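Local coordinates for activated BY transcription factor SSRB (Salmonella enterica, PDB 2WNW), which is a glycosyl hydrolase of family 30, built from a TIM barrel and a beta sandwich domain, at residues A[36-41]-A[403-408]; A[97-102]-A[202-207]; A[165-170]-A[218-223]. All blocks are in the same frame, centred on the assembly; numbering follows the deposited sequence.

Interaction 1 (A[36-41]-A[403-408]). With PO4 (phosphate ion), chain C.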
loop_
_atom_site.group_PDB
_atom_site.type_symbol
_atom_site.label_atom_id
_atom_site.label_comp_id
_atom_site.label_asym_id
_atom_site.label_seq_id
_atom_site.Cartn_x
_atom_site.Cartn_y
_atom_site.Cartn_z
ATOM N N VAL A 36 6.360 -6.274 -12.854
ATOM C CA VAL A 36 7.139 -7.057 -11.909
ATOM C C VAL A 36 8.621 -6.789 -12.139
ATOM O O VAL A 36 9.088 -6.748 -13.281
ATOM C CB VAL A 36 6.852 -8.576 -12.041
ATOM C CG1 VAL A 36 5.391 -8.852 -11.730
ATOM C CG2 VAL A 36 7.197 -9.068 -13.442
ATOM N N LEU A 37 9.347 -6.574 -11.047
ATOM C CA LEU A 37 10.779 -6.307 -11.115
ATOM C C LEU A 37 11.493 -7.296 -10.203
ATOM O O LEU A 37 11.876 -6.962 -9.083
ATOM C CB LEU A 37 11.083 -4.872 -10.674
ATOM C CG LEU A 37 10.539 -3.743 -11.553
ATOM C CD1 LEU A 37 9.044 -3.596 -11.324
ATOM C CD2 LEU A 37 11.254 -2.438 -11.220
ATOM N N PRO A 38 11.676 -8.536 -10.680
ATOM C CA PRO A 38 12.338 -9.611 -9.936
ATOM C C PRO A 38 13.700 -9.248 -9.358
ATOM O O PRO A 38 14.078 -9.753 -8.302
ATOM C CB PRO A 38 12.437 -10.732 -10.969
ATOM C CG PRO A 38 11.241 -10.505 -11.829
ATOM C CD PRO A 38 11.248 -9.010 -12.011
ATOM N N ARG A 39 14.435 -8.373 -10.038
ATOM C CA ARG A 39 15.763 -7.988 -9.569
ATOM C C ARG A 39 15.742 -7.179 -8.280
ATOM O O ARG A 39 16.764 -7.061 -7.606
ATOM C CB ARG A 39 16.518 -7.207 -10.652
ATOM C CG ARG A 39 15.979 -5.818 -10.935
ATOM C CD ARG A 39 16.781 -5.147 -12.041
ATOM N NE ARG A 39 16.254 -3.830 -12.385
ATOM C CZ ARG A 39 15.062 -3.621 -12.933
ATOM N NH1 ARG A 39 14.263 -4.644 -13.202
ATOM N NH2 ARG A 39 14.669 -2.384 -13.215
ATOM N N HIS A 40 14.591 -6.611 -7.936
ATOM C CA HIS A 40 14.498 -5.844 -6.699
ATOM C C HIS A 40 13.759 -6.669 -5.650
ATOM O O HIS A 40 12.529 -6.679 -5.599
ATOM C CB HIS A 40 13.793 -4.510 -6.945
ATOM C CG HIS A 40 14.571 -3.579 -7.822
ATOM N ND1 HIS A 40 15.874 -3.219 -7.551
ATOM C CD2 HIS A 40 14.239 -2.950 -8.974
ATOM C CE1 HIS A 40 16.312 -2.409 -8.499
ATOM N NE2 HIS A 40 15.340 -2.230 -9.373
ATOM N N ALA A 41 14.532 -7.361 -4.819
ATOM C CA ALA A 41 13.979 -8.216 -3.779
ATOM C C ALA A 41 13.691 -7.460 -2.490
ATOM O O ALA A 41 14.418 -6.542 -2.110
ATOM C CB ALA A 41 14.932 -9.375 -3.502
ATOM N N GLY A 403 15.455 -19.152 -7.789
ATOM C CA GLY A 403 15.252 -18.170 -8.841
ATOM C C GLY A 403 13.900 -18.161 -9.524
ATOM O O GLY A 403 13.629 -17.284 -10.342
ATOM N N GLU A 404 13.044 -19.124 -9.201
ATOM C CA GLU A 404 11.726 -19.185 -9.822
ATOM C C GLU A 404 10.862 -17.997 -9.414
ATOM O O GLU A 404 10.738 -17.698 -8.226
ATOM C CB GLU A 404 11.005 -20.476 -9.427
ATOM C CG GLU A 404 9.726 -20.729 -10.224
ATOM C CD GLU A 404 8.939 -21.924 -9.713
ATOM O OE1 GLU A 404 8.257 -22.581 -10.527
ATOM O OE2 GLU A 404 8.991 -22.199 -8.497
ATOM N N ARG A 405 10.276 -17.320 -10.399
ATOM C CA ARG A 405 9.402 -16.184 -10.127
ATOM C C ARG A 405 7.982 -16.703 -9.893
ATOM O O ARG A 405 7.525 -17.615 -10.580
ATOM C CB ARG A 405 9.398 -15.197 -11.305
ATOM C CG ARG A 405 10.675 -14.361 -11.475
ATOM C CD ARG A 405 11.727 -15.054 -12.346
ATOM N NE ARG A 405 12.813 -14.146 -12.703
ATOM C CZ ARG A 405 13.825 -13.829 -11.903
ATOM N NH1 ARG A 405 13.905 -14.361 -10.690
ATOM N NH2 ARG A 405 14.743 -12.962 -12.308
ATOM N N VAL A 406 7.291 -16.128 -8.913
ATOM C CA VAL A 406 5.923 -16.537 -8.592
ATOM C C VAL A 406 5.073 -15.287 -8.381
ATOM O O VAL A 406 5.413 -14.441 -7.560
ATOM C CB VAL A 406 5.873 -17.375 -7.290
ATOM C CG1 VAL A 406 4.454 -17.848 -7.036
ATOM C CG2 VAL A 406 6.816 -18.561 -7.385
ATOM N N LEU A 407 3.974 -15.167 -9.120
ATOM C CA LEU A 407 3.098 -14.007 -8.978
ATOM C C LEU A 407 1.666 -14.434 -8.687
ATOM O O LEU A 407 1.088 -15.232 -9.422
ATOM C CB LEU A 407 3.113 -13.154 -10.253
ATOM C CG LEU A 407 2.242 -11.895 -10.177
ATOM C CD1 LEU A 407 2.895 -10.897 -9.237
ATOM C CD2 LEU A 407 2.073 -11.269 -11.560
ATOM N N VAL A 408 1.099 -13.899 -7.611
ATOM C CA VAL A 408 -0.282 -14.206 -7.250
ATOM C C VAL A 408 -1.132 -12.985 -7.603
ATOM O O VAL A 408 -0.790 -11.863 -7.235
ATOM C CB VAL A 408 -0.429 -14.486 -5.733
ATOM C CG1 VAL A 408 -1.882 -14.777 -5.400
ATOM C CG2 VAL A 408 0.448 -15.661 -5.329
HETATM P P PO4 C . 13.802 -11.422 -15.473
HETATM O O1 PO4 C . 12.733 -12.368 -15.058
HETATM O O2 PO4 C . 14.044 -11.565 -16.932
HETATM O O3 PO4 C . 13.380 -10.028 -15.175
HETATM O O4 PO4 C . 15.051 -11.727 -14.729
#
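P38 on R405 and V36 on L407 make this contact, side-chain packing with no hydrogen bond between the segments: a proline on an arginine guanidinium and a valine on a leucine, between strands 33-37 and 405-411 of the beta sandwich domain, which are not paired with each other. V36 and L407 are the buried pair: V36 CG1 lies 4.1 Å from L407 CD1 and about as far from CD2, so one methyl sits against the fork of the leucine. M384 and D423 touch V36, and V421 touches L407.

Where the first strand gives way to the turn and the second begins, the contact changes character. The P38 ring crosses the arginine side chain at about a right angle and sets CB over the centre of the guanidinium face, 3.5 Å from R405 NH2, while P38 CG rests 3.9 Å from R405 CG. A bend at chi2 (88°) turns the arginine from its strand under the proline. In the guanidinium plane, at its edge, sits a phosphate ion, probably from the crystallisation liquor. R405 NE reaches O1 at 3.0 Å (161°) and R405 NH2 reaches O4 at 2.7 Å (163°), two nearly straight bonds to two oxygens that fix the rotation of the group. A weak, bent bond from R405 NH1 to G403 O, 3.0 Å, adds a tether within its own segment.

P38 is the second residue of the type I turn from L37 to H40; R39, next in the turn, makes salt bridges to D247 and E250 of the second subunit. Apolar side chains from facing, unpaired strands meeting in the interior are typical of a beta sandwich; here a partly exposed arginine closes its margin.

Interaction 2 (A[97-102]-A[202-207])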
loop_
_atom_site.group_PDB
_atom_site.type_symbol
_atom_site.label_atom_id
_atom_site.label_comp_id
_atom_site.label_asym_id
_atom_site.label_seq_id
_atom_site.Cartn_x
_atom_site.Cartn_y
_atom_site.Cartn_z
ATOM N N LEU A 97 -11.177 -29.775 24.158
ATOM C CA LEU A 97 -12.359 -30.405 24.729
ATOM C C LEU A 97 -12.686 -29.710 26.048
ATOM O O LEU A 97 -13.793 -29.823 26.570
ATOM C CB LEU A 97 -12.101 -31.896 24.959
ATOM C CG LEU A 97 -11.784 -32.716 23.703
ATOM C CD1 LEU A 97 -11.496 -34.160 24.088
ATOM C CD2 LEU A 97 -12.957 -32.645 22.732
ATOM N N GLY A 98 -11.703 -28.983 26.571
ATOM C CA GLY A 98 -11.868 -28.262 27.820
ATOM C C GLY A 98 -10.516 -27.741 28.272
ATOM O O GLY A 98 -9.512 -27.979 27.603
ATOM N N ASN A 99 -10.478 -27.032 29.396
ATOM C CA ASN A 99 -9.217 -26.495 29.907
ATOM C C ASN A 99 -8.317 -27.626 30.385
ATOM O O ASN A 99 -8.797 -28.633 30.900
ATOM C CB ASN A 99 -9.460 -25.561 31.097
ATOM C CG ASN A 99 -10.253 -24.322 30.730
ATOM O OD1 ASN A 99 -9.762 -23.433 30.026
ATOM N ND2 ASN A 99 -11.485 -24.253 31.213
ATOM N N TYR A 100 -7.010 -27.458 30.211
ATOM C CA TYR A 100 -6.039 -28.442 30.685
ATOM C C TYR A 100 -4.669 -27.791 30.810
ATOM O O TYR A 100 -4.310 -26.917 30.016
ATOM C CB TYR A 100 -5.983 -29.683 29.770
ATOM C CG TYR A 100 -5.441 -29.476 28.369
ATOM C CD1 TYR A 100 -4.067 -29.391 28.129
ATOM C CD2 TYR A 100 -6.305 -29.375 27.281
ATOM C CE1 TYR A 100 -3.569 -29.207 26.838
ATOM C CE2 TYR A 100 -5.819 -29.189 25.987
ATOM C CZ TYR A 100 -4.453 -29.103 25.772
ATOM O OH TYR A 100 -3.981 -28.885 24.494
ATOM N N ALA A 101 -3.925 -28.193 31.837
ATOM C CA ALA A 101 -2.589 -27.657 32.086
ATOM C C ALA A 101 -1.651 -28.818 32.383
ATOM O O ALA A 101 -2.100 -29.921 32.691
ATOM C CB ALA A 101 -2.619 -26.687 33.262
ATOM N N TYR A 102 -0.348 -28.569 32.306
ATOM C CA TYR A 102 0.642 -29.614 32.549
ATOM C C TYR A 102 0.890 -29.862 34.037
ATOM O O TYR A 102 1.496 -30.863 34.417
ATOM C CB TYR A 102 1.935 -29.250 31.820
ATOM C CG TYR A 102 1.706 -29.031 30.338
ATOM C CD1 TYR A 102 2.320 -27.976 29.664
ATOM C CD2 TYR A 102 0.866 -29.876 29.612
ATOM C CE1 TYR A 102 2.101 -27.765 28.303
ATOM C CE2 TYR A 102 0.642 -29.677 28.247
ATOM C CZ TYR A 102 1.263 -28.619 27.601
ATOM O OH TYR A 102 1.054 -28.414 26.255
ATOM N N THR A 202 -13.522 -15.276 27.224
ATOM C CA THR A 202 -14.295 -16.154 28.098
ATOM C C THR A 202 -13.596 -17.511 28.132
ATOM O O THR A 202 -13.915 -18.373 28.955
ATOM C CB THR A 202 -15.741 -16.350 27.593
ATOM O OG1 THR A 202 -15.714 -16.838 26.248
ATOM C CG2 THR A 202 -16.510 -15.038 27.646
ATOM N N TRP A 203 -12.650 -17.697 27.215
ATOM C CA TRP A 203 -11.875 -18.930 27.153
ATOM C C TRP A 203 -10.449 -18.649 27.633
ATOM O O TRP A 203 -10.184 -17.589 28.187
ATOM C CB TRP A 203 -11.873 -19.498 25.731
ATOM C CG TRP A 203 -11.445 -18.534 24.660
ATOM C CD1 TRP A 203 -10.172 -18.123 24.381
ATOM C CD2 TRP A 203 -12.293 -17.888 23.701
ATOM N NE1 TRP A 203 -10.175 -17.265 23.305
ATOM C CE2 TRP A 203 -11.464 -17.102 22.869
ATOM C CE3 TRP A 203 -13.675 -17.897 23.464
ATOM C CZ2 TRP A 203 -11.972 -16.331 21.813
ATOM C CZ3 TRP A 203 -14.181 -17.132 22.416
ATOM C CH2 TRP A 203 -13.328 -16.359 21.603
ATOM N N ASP A 204 -9.541 -19.595 27.419
ATOM C CA ASP A 204 -8.152 -19.459 27.860
ATOM C C ASP A 204 -7.509 -18.147 27.419
ATOM O O ASP A 204 -7.402 -17.866 26.227
ATOM C CB ASP A 204 -7.336 -20.636 27.337
ATOM C CG ASP A 204 -7.984 -21.966 27.651
ATOM O OD1 ASP A 204 -7.534 -22.643 28.600
ATOM O OD2 ASP A 204 -8.960 -22.321 26.953
ATOM N N SER A 205 -7.075 -17.355 28.392
ATOM C CA SER A 205 -6.453 -16.067 28.115
ATOM C C SER A 205 -5.652 -15.591 29.326
ATOM O O SER A 205 -5.867 -16.053 30.442
ATOM C CB SER A 205 -7.530 -15.039 27.749
ATOM O OG SER A 205 -8.583 -15.039 28.702
ATOM N N CYS A 206 -4.730 -14.664 29.099
ATOM C CA CYS A 206 -3.891 -14.137 30.170
ATOM C C CYS A 206 -3.326 -12.798 29.714
ATOM O O CYS A 206 -2.841 -12.679 28.589
ATOM C CB CYS A 206 -2.752 -15.119 30.466
ATOM S SG CYS A 206 -1.741 -14.702 31.904
ATOM N N LEU A 207 -3.383 -11.796 30.587
ATOM C CA LEU A 207 -2.900 -10.461 30.254
ATOM C C LEU A 207 -1.477 -10.162 30.709
ATOM O O LEU A 207 -1.052 -10.572 31.787
ATOM C CB LEU A 207 -3.822 -9.403 30.862
ATOM C CG LEU A 207 -5.313 -9.456 30.532
ATOM C CD1 LEU A 207 -6.035 -8.390 31.347
ATOM C CD2 LEU A 207 -5.531 -9.237 29.043
#
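N99 and D204 are the two side chains that meet here, and they meet oxygen to oxygen: N99 OD1 lies 2.8 Å from D204 OD1 and 3.4 Å from D204 OD2. Both partners are acceptors as modelled, so neither approach is a hydrogen bond. The side chains slide past each other in opposite directions, with the amide and carboxylate planes turned 59° apart, and N99 OD1 also comes within 3.3 Å of D204 CG. D204 CB points at the other loop. N99 CB does not, but with CG anti to the carbonyl carbon (chi1 -64°) the amide end comes nearer.

The polar ends are held by the next shell. N99 ND2 is hydrogen-bonded to N157 OD1, which ties down the far end of the amide, and N99 OD1 takes part in a hydrogen bond of its own outside the two loops. D204 has a partner at each oxygen: S92 OG at OD1 and H343 NE2 at OD2. S92 OG is also bonded to Y100 N, so one hydroxyl links the carboxylate of one loop to the backbone of the other.

Behind D204 the chain is braced by its neighbour. S205 OG bonds to W203 O at 3.1 Å, with a C=O...donor angle of 156°, and is also bonded to the backbone N of G159 and of K201, so three bonds grip this buried hydroxyl. The loops follow barrel strands 85-90 and 190-192, at the C-terminal end of the barrel, where TIM-barrel enzymes carry their active sites.

Two acceptors this close would probably disfavour each other, so the close oxygen pair is likely tolerated because both ends have other partners: S92 joins the two loops, while N157 and H343 anchor N99 and D204 separately.

Interaction 3 (A[165-170]-A[218-223])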
loop_
_atom_site.group_PDB
_atom_site.type_symbol
_atom_site.label_atom_id
_atom_site.label_comp_id
_atom_site.label_asym_id
_atom_site.label_seq_id
_atom_site.Cartn_x
_atom_site.Cartn_y
_atom_site.Cartn_z
ATOM N N GLU A 165 5.323 -13.872 41.180
ATOM C CA GLU A 165 6.144 -14.901 41.802
ATOM C C GLU A 165 6.100 -16.231 41.050
ATOM O O GLU A 165 6.736 -17.204 41.465
ATOM C CB GLU A 165 5.737 -15.110 43.270
ATOM C CG GLU A 165 4.317 -15.606 43.506
ATOM C CD GLU A 165 3.285 -14.486 43.567
ATOM O OE1 GLU A 165 2.169 -14.746 44.067
ATOM O OE2 GLU A 165 3.575 -13.357 43.117
ATOM N N CYS A 166 5.360 -16.272 39.942
ATOM C CA CYS A 166 5.258 -17.491 39.140
ATOM C C CYS A 166 5.913 -17.371 37.766
ATOM O O CYS A 166 5.779 -18.270 36.934
ATOM C CB CYS A 166 3.791 -17.894 38.959
ATOM S SG CYS A 166 2.972 -18.390 40.490
ATOM N N TYR A 167 6.619 -16.271 37.520
ATOM C CA TYR A 167 7.273 -16.095 36.226
ATOM C C TYR A 167 8.287 -17.202 35.971
ATOM O O TYR A 167 8.299 -17.809 34.899
ATOM C CB TYR A 167 7.952 -14.721 36.147
ATOM C CG TYR A 167 7.041 -13.615 35.645
ATOM C CD1 TYR A 167 5.759 -13.445 36.171
ATOM C CD2 TYR A 167 7.470 -12.727 34.656
ATOM C CE1 TYR A 167 4.924 -12.415 35.727
ATOM C CE2 TYR A 167 6.646 -11.694 34.206
ATOM C CZ TYR A 167 5.378 -11.541 34.745
ATOM O OH TYR A 167 4.574 -10.507 34.320
ATOM N N ALA A 168 9.139 -17.472 36.955
ATOM C CA ALA A 168 10.144 -18.517 36.812
ATOM C C ALA A 168 9.492 -19.884 36.618
ATOM O O ALA A 168 9.911 -20.671 35.762
ATOM C CB ALA A 168 11.052 -18.539 38.035
ATOM N N ASP A 169 8.461 -20.167 37.411
ATOM C CA ASP A 169 7.778 -21.453 37.318
ATOM C C ASP A 169 7.093 -21.675 35.971
ATOM O O ASP A 169 7.111 -22.786 35.441
ATOM C CB ASP A 169 6.750 -21.594 38.449
ATOM C CG ASP A 169 7.393 -21.606 39.827
ATOM O OD1 ASP A 169 8.401 -22.319 40.008
ATOM O OD2 ASP A 169 6.883 -20.915 40.733
ATOM N N TRP A 170 6.488 -20.627 35.418
ATOM C CA TRP A 170 5.807 -20.749 34.127
ATOM C C TRP A 170 6.865 -20.970 33.046
ATOM O O TRP A 170 6.689 -21.799 32.153
ATOM C CB TRP A 170 5.001 -19.478 33.832
ATOM C CG TRP A 170 4.222 -19.476 32.524
ATOM C CD1 TRP A 170 4.047 -18.404 31.688
ATOM C CD2 TRP A 170 3.479 -20.562 31.938
ATOM N NE1 TRP A 170 3.248 -18.752 30.627
ATOM C CE2 TRP A 170 2.884 -20.068 30.752
ATOM C CE3 TRP A 170 3.258 -21.901 32.299
ATOM C CZ2 TRP A 170 2.081 -20.863 29.923
ATOM C CZ3 TRP A 170 2.457 -22.695 31.473
ATOM C CH2 TRP A 170 1.878 -22.170 30.299
ATOM N N VAL A 218 12.776 -12.000 27.623
ATOM C CA VAL A 218 14.199 -11.732 27.793
ATOM C C VAL A 218 14.822 -12.129 29.127
ATOM O O VAL A 218 15.942 -12.638 29.161
ATOM C CB VAL A 218 14.484 -10.235 27.527
ATOM C CG1 VAL A 218 15.960 -9.929 27.740
ATOM C CG2 VAL A 218 14.061 -9.883 26.106
ATOM N N GLN A 219 14.110 -11.898 30.223
ATOM C CA GLN A 219 14.644 -12.226 31.540
ATOM C C GLN A 219 14.418 -13.667 31.981
ATOM O O GLN A 219 15.228 -14.223 32.726
ATOM C CB GLN A 219 14.058 -11.282 32.589
ATOM C CG GLN A 219 14.533 -9.846 32.460
ATOM C CD GLN A 219 13.756 -8.906 33.352
ATOM O OE1 GLN A 219 13.421 -9.247 34.487
ATOM N NE2 GLN A 219 13.473 -7.711 32.851
ATOM N N TYR A 220 13.333 -14.282 31.522
ATOM C CA TYR A 220 13.046 -15.652 31.929
ATOM C C TYR A 220 13.224 -16.736 30.872
ATOM O O TYR A 220 13.886 -17.742 31.130
ATOM C CB TYR A 220 11.643 -15.728 32.528
ATOM C CG TYR A 220 11.525 -14.948 33.819
ATOM C CD1 TYR A 220 11.373 -13.563 33.809
ATOM C CD2 TYR A 220 11.620 -15.592 35.053
ATOM C CE1 TYR A 220 11.320 -12.835 34.999
ATOM C CE2 TYR A 220 11.569 -14.876 36.244
ATOM C CZ TYR A 220 11.419 -13.499 36.211
ATOM O OH TYR A 220 11.365 -12.789 37.388
ATOM N N LEU A 221 12.645 -16.550 29.690
ATOM C CA LEU A 221 12.780 -17.563 28.644
ATOM C C LEU A 221 14.185 -17.658 28.061
ATOM O O LEU A 221 14.751 -18.745 27.968
ATOM C CB LEU A 221 11.776 -17.313 27.511
ATOM C CG LEU A 221 10.311 -17.638 27.814
ATOM C CD1 LEU A 221 9.448 -17.308 26.598
ATOM C CD2 LEU A 221 10.173 -19.120 28.171
ATOM N N ARG A 222 14.753 -16.522 27.667
ATOM C CA ARG A 222 16.082 -16.524 27.072
ATOM C C ARG A 222 17.154 -17.271 27.871
ATOM O O ARG A 222 17.791 -18.181 27.345
ATOM C CB ARG A 222 16.534 -15.086 26.783
ATOM C CG ARG A 222 15.973 -14.529 25.475
ATOM C CD ARG A 222 16.451 -15.365 24.293
ATOM N NE ARG A 222 15.871 -14.934 23.026
ATOM C CZ ARG A 222 15.772 -15.711 21.951
ATOM N NH1 ARG A 222 16.221 -16.959 21.989
ATOM N NH2 ARG A 222 15.202 -15.251 20.845
ATOM N N PRO A 223 17.360 -16.910 29.148
ATOM C CA PRO A 223 18.376 -17.591 29.963
ATOM C C PRO A 223 18.163 -19.104 30.054
ATOM O O PRO A 223 19.115 -19.883 29.997
ATOM C CB PRO A 223 18.237 -16.914 31.325
ATOM C CG PRO A 223 17.762 -15.547 30.975
ATOM C CD PRO A 223 16.717 -15.834 29.921
#
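Y167, just after the N-cap residue C166 and the first residue of helix 167-183, begins the contact by laying its CB over the face of the Y220 ring, on the neighbouring helix 210-227. Y167 CB stands 3.7 Å from the Y220 ring centroid and 16° off the ring normal, a CH-pi contact. Its ring follows as the edge of an edge-to-face pair: centroids 5.5 Å apart, planes at 65°, with Y167 CD2 nearest to Y220 CE1 at 3.9 Å. R164 adds a cation-pi contact to the Y167 ring.

At A168 the same Y220 ring reaches the backbone, its CE2 lying 3.6 Å from A168 N, while the methyl CB keeps 4.1 Å from that carbon. Y220 gets there with CG anti to its carbonyl carbon (chi1 -66°), which projects the ring across to the other helix. W170, two residues on, is buried and meets the F216 ring of helix 210-227; its N bonds to C166 O, closing the first turn.

These are consecutive outer helices of the TIM barrel, and no hydrogen bond joins the two segments, A168 N included, close as it is to the ring. Between them the contact is mainly carbon on carbon, one tyrosine ring shared by a CB, a ring edge and an alanine, consistent with dispersion and weak C-H to pi electrostatics.

Overall arrangement
Interaction 1 belongs to the beta sandwich, whereas interactions 2 and 3 belong to the TIM barrel; the centre of interaction 1 lies about 43 Å from the centre of each of the others. Interactions 2 and 3 are neighbours, with centres about 20 Å apart and nearest atoms about 6 Å apart, and both involve the chain around helix 210-227: 202-207 leads into it, 218-223 forms part of it. All three are partly buried. Chemistry follows place: apolar residues give way to an anion-bound arginine at the margin of the sandwich, polar side chains crowd between barrel-end loops, and carbon-rich aromatic contacts join helices on the barrel's outside.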